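Local structure of peroxisomal membrane protein LPX1 (Saccharomyces cerevisiae, 2Y6U) at residues 161-169 with 333-344. The protein hydrolyses ester bonds in the peroxisome, with acyl esterase, triacylglycerol lipase and phospholipase A activity. Numbering follows the deposited sequence.
Sequences LFHLLILIE and VIERINHHIHEF
Phe344 packs its ring against His163 and Leu164. Phe344 CB lies 4.1 Å from Leu164 CD2, and Phe344 CD1 comes equally near Leu164 CD1. One face of the ring receives Leu164 CB in a CH-pi contact, 4.2 Å from the Phe344 centroid and only 5° off the normal. At the far end, Phe344 CZ sits 3.4 Å from His163 O and also brushes His163 CB. With CG anti to the backbone N (chi1 -180°), the side chain carries its ring out from the helix to lie against both residues. Cutting it back to an alanine is likely to leave Leu164 CB without its aromatic cover and open a gap beside His163. Helix 330-347 packs in this way on the central, mostly parallel sheet of an alpha/beta hydrolase fold, the axis of residues 333-344 running nearly antiparallel to strand 164-168, at 164°. Every second strand residue meets it. Leu164 CD2 also touches Ile341 CG1, the two side chains crossing at about a right angle, whereas Ile166 CD1 lies 4.0 Å from Ile337 CG2. Farther along, Ile168 CD1 and Val333 CG1 meet tip to tip at 3.7 Å. His340, which also packs on Ile288 of strand 286-292, has NE2 hydrogen-bonded to Asp316 OD2, while Arg336 NH1 forms a salt bridge with OD1 of the same carboxylate.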
# COMPACT_ATOMS: atom_id res chain seq x y z
N LEU A 161 3.91 10.25 -2.20
CA LEU A 161 3.79 10.97 -0.96
C LEU A 161 5.08 11.73 -0.61
O LEU A 161 4.99 12.91 -0.39
CB LEU A 161 3.41 10.09 0.19
CG LEU A 161 3.14 10.69 1.62
CD1 LEU A 161 1.97 11.61 1.55
CD2 LEU A 161 2.98 9.48 2.65
N PHE A 162 6.19 11.06 -0.38
CA PHE A 162 7.39 11.75 0.09
C PHE A 162 8.25 12.23 -1.09
O PHE A 162 8.57 11.46 -1.98
CB PHE A 162 8.16 10.88 1.10
CG PHE A 162 7.39 10.59 2.32
CD1 PHE A 162 7.10 11.56 3.23
CD2 PHE A 162 7.05 9.29 2.64
CE1 PHE A 162 6.33 11.28 4.35
CE2 PHE A 162 6.32 9.00 3.80
CZ PHE A 162 5.97 9.99 4.64
N HIS A 163 8.70 13.45 -1.04
CA HIS A 163 9.54 14.00 -2.07
C HIS A 163 11.03 13.81 -1.76
O HIS A 163 11.84 13.92 -2.65
CB HIS A 163 9.24 15.49 -2.17
CG HIS A 163 7.81 15.78 -2.50
ND1 HIS A 163 6.87 16.02 -1.51
CD2 HIS A 163 7.13 15.76 -3.68
CE1 HIS A 163 5.68 16.19 -2.09
NE2 HIS A 163 5.80 16.02 -3.40
N LEU A 164 11.37 13.70 -0.50
CA LEU A 164 12.76 13.62 -0.02
C LEU A 164 12.81 12.57 1.11
O LEU A 164 11.93 12.58 2.03
CB LEU A 164 13.18 14.98 0.51
CG LEU A 164 14.56 15.04 1.17
CD1 LEU A 164 15.65 14.74 0.07
CD2 LEU A 164 14.78 16.44 1.77
N LEU A 165 13.77 11.65 1.04
CA LEU A 165 13.99 10.60 2.06
C LEU A 165 15.30 10.89 2.71
O LEU A 165 16.31 11.19 2.01
CB LEU A 165 14.05 9.23 1.41
CG LEU A 165 12.72 8.56 1.09
CD1 LEU A 165 11.78 9.29 0.11
CD2 LEU A 165 13.09 7.11 0.67
N ILE A 166 15.35 10.84 4.04
CA ILE A 166 16.57 11.02 4.78
C ILE A 166 16.68 9.78 5.69
O ILE A 166 15.84 9.53 6.57
CB ILE A 166 16.59 12.29 5.63
CG1 ILE A 166 16.32 13.53 4.74
CG2 ILE A 166 17.96 12.34 6.41
CD1 ILE A 166 16.36 14.87 5.48
N LEU A 167 17.65 8.95 5.41
CA LEU A 167 17.84 7.70 6.09
C LEU A 167 19.05 7.79 6.97
O LEU A 167 20.18 8.02 6.48
CB LEU A 167 18.04 6.60 5.01
CG LEU A 167 17.10 6.57 3.82
CD1 LEU A 167 17.51 5.42 2.86
CD2 LEU A 167 15.64 6.41 4.23
N ILE A 168 18.88 7.60 8.28
CA ILE A 168 20.00 7.72 9.20
C ILE A 168 20.29 6.28 9.61
O ILE A 168 19.48 5.63 10.28
CB ILE A 168 19.66 8.57 10.40
CG1 ILE A 168 19.17 9.99 9.99
CG2 ILE A 168 20.92 8.63 11.37
CD1 ILE A 168 18.34 10.69 11.13
N GLU A 169 21.43 5.76 9.25
CA GLU A 169 21.79 4.40 9.58
C GLU A 169 20.71 3.36 9.32
O GLU A 169 20.32 2.56 10.23
CB GLU A 169 22.19 4.34 11.05
CG GLU A 169 23.52 4.96 11.35
CD GLU A 169 24.73 3.99 10.95
OE1 GLU A 169 24.63 2.80 11.22
OE2 GLU A 169 25.76 4.46 10.45
N VAL A 333 23.55 15.71 13.14
CA VAL A 333 22.52 15.15 12.31
C VAL A 333 21.48 16.23 11.86
O VAL A 333 21.12 16.34 10.69
CB VAL A 333 21.82 13.98 13.00
CG1 VAL A 333 20.65 13.40 12.13
CG2 VAL A 333 22.83 12.81 13.30
N ILE A 334 21.12 17.09 12.79
CA ILE A 334 20.19 18.14 12.48
C ILE A 334 20.74 19.11 11.44
O ILE A 334 20.03 19.54 10.49
CB ILE A 334 19.81 18.86 13.76
CG1 ILE A 334 18.93 17.95 14.62
CG2 ILE A 334 19.12 20.23 13.50
CD1 ILE A 334 18.87 18.40 16.13
N GLU A 335 22.03 19.41 11.57
CA GLU A 335 22.65 20.32 10.61
C GLU A 335 22.60 19.75 9.24
O GLU A 335 22.29 20.49 8.32
CB GLU A 335 24.08 20.70 10.98
CG GLU A 335 24.71 21.60 9.96
CD GLU A 335 25.31 20.85 8.70
OE1 GLU A 335 25.62 19.62 8.77
OE2 GLU A 335 25.52 21.52 7.65
N ARG A 336 22.76 18.43 9.11
CA ARG A 336 22.57 17.81 7.83
C ARG A 336 21.15 17.80 7.31
O ARG A 336 20.92 18.08 6.15
CB ARG A 336 23.11 16.37 7.78
CG ARG A 336 24.56 16.25 8.07
CD ARG A 336 25.38 16.51 6.79
NE ARG A 336 25.61 17.91 6.56
CZ ARG A 336 25.90 18.46 5.38
NH1 ARG A 336 26.08 17.76 4.20
NH2 ARG A 336 26.07 19.76 5.40
N ILE A 337 20.22 17.43 8.14
CA ILE A 337 18.84 17.38 7.75
C ILE A 337 18.42 18.81 7.26
O ILE A 337 17.84 18.98 6.15
CB ILE A 337 17.97 16.99 8.92
CG1 ILE A 337 18.17 15.52 9.34
CG2 ILE A 337 16.49 17.37 8.63
CD1 ILE A 337 17.44 15.04 10.62
N ASN A 338 18.81 19.85 7.99
CA ASN A 338 18.43 21.21 7.58
C ASN A 338 19.06 21.60 6.24
O ASN A 338 18.44 22.25 5.40
CB ASN A 338 18.81 22.22 8.66
CG ASN A 338 17.94 22.09 9.91
OD1 ASN A 338 16.88 21.39 9.86
ND2 ASN A 338 18.38 22.67 11.01
N HIS A 339 20.35 21.26 6.09
CA HIS A 339 21.05 21.54 4.87
C HIS A 339 20.32 20.92 3.70
O HIS A 339 20.01 21.57 2.67
CB HIS A 339 22.52 20.99 4.95
CG HIS A 339 23.21 21.01 3.64
ND1 HIS A 339 23.68 22.18 3.09
CD2 HIS A 339 23.49 20.02 2.74
CE1 HIS A 339 24.26 21.91 1.93
NE2 HIS A 339 24.13 20.62 1.68
N HIS A 340 20.01 19.63 3.83
CA HIS A 340 19.44 18.93 2.69
C HIS A 340 18.04 19.37 2.39
O HIS A 340 17.65 19.47 1.23
CB HIS A 340 19.53 17.42 2.83
CG HIS A 340 20.91 16.92 2.73
ND1 HIS A 340 21.67 17.04 1.58
CD2 HIS A 340 21.72 16.38 3.67
CE1 HIS A 340 22.89 16.57 1.82
NE2 HIS A 340 22.93 16.13 3.08
N ILE A 341 17.26 19.66 3.39
CA ILE A 341 15.90 20.16 3.12
C ILE A 341 15.94 21.51 2.45
O ILE A 341 15.20 21.81 1.47
CB ILE A 341 15.10 20.28 4.47
CG1 ILE A 341 14.77 18.84 5.02
CG2 ILE A 341 13.83 21.10 4.28
CD1 ILE A 341 14.05 18.91 6.43
N HIS A 342 16.82 22.39 2.96
CA HIS A 342 16.96 23.70 2.32
C HIS A 342 17.37 23.59 0.85
O HIS A 342 16.74 24.21 -0.02
CB HIS A 342 18.03 24.54 3.07
CG HIS A 342 18.25 25.89 2.50
ND1 HIS A 342 17.39 26.94 2.72
CD2 HIS A 342 19.26 26.38 1.73
CE1 HIS A 342 17.87 28.03 2.12
NE2 HIS A 342 18.99 27.71 1.51
N GLU A 343 18.39 22.80 0.55
CA GLU A 343 18.83 22.71 -0.84
C GLU A 343 17.70 22.10 -1.70
O GLU A 343 17.47 22.50 -2.82
CB GLU A 343 20.09 21.83 -0.95
CG GLU A 343 21.35 22.42 -0.33
CD GLU A 343 21.82 23.75 -0.97
OE1 GLU A 343 21.69 23.96 -2.20
OE2 GLU A 343 22.34 24.60 -0.23
N PHE A 344 17.01 21.11 -1.16
CA PHE A 344 15.95 20.42 -1.93
C PHE A 344 14.83 21.39 -2.32
O PHE A 344 14.46 21.49 -3.51
CB PHE A 344 15.44 19.18 -1.14
CG PHE A 344 14.36 18.42 -1.86
CD1 PHE A 344 14.69 17.48 -2.80
CD2 PHE A 344 13.02 18.73 -1.68
CE1 PHE A 344 13.73 16.85 -3.59
CE2 PHE A 344 12.01 18.05 -2.45
CZ PHE A 344 12.39 17.15 -3.44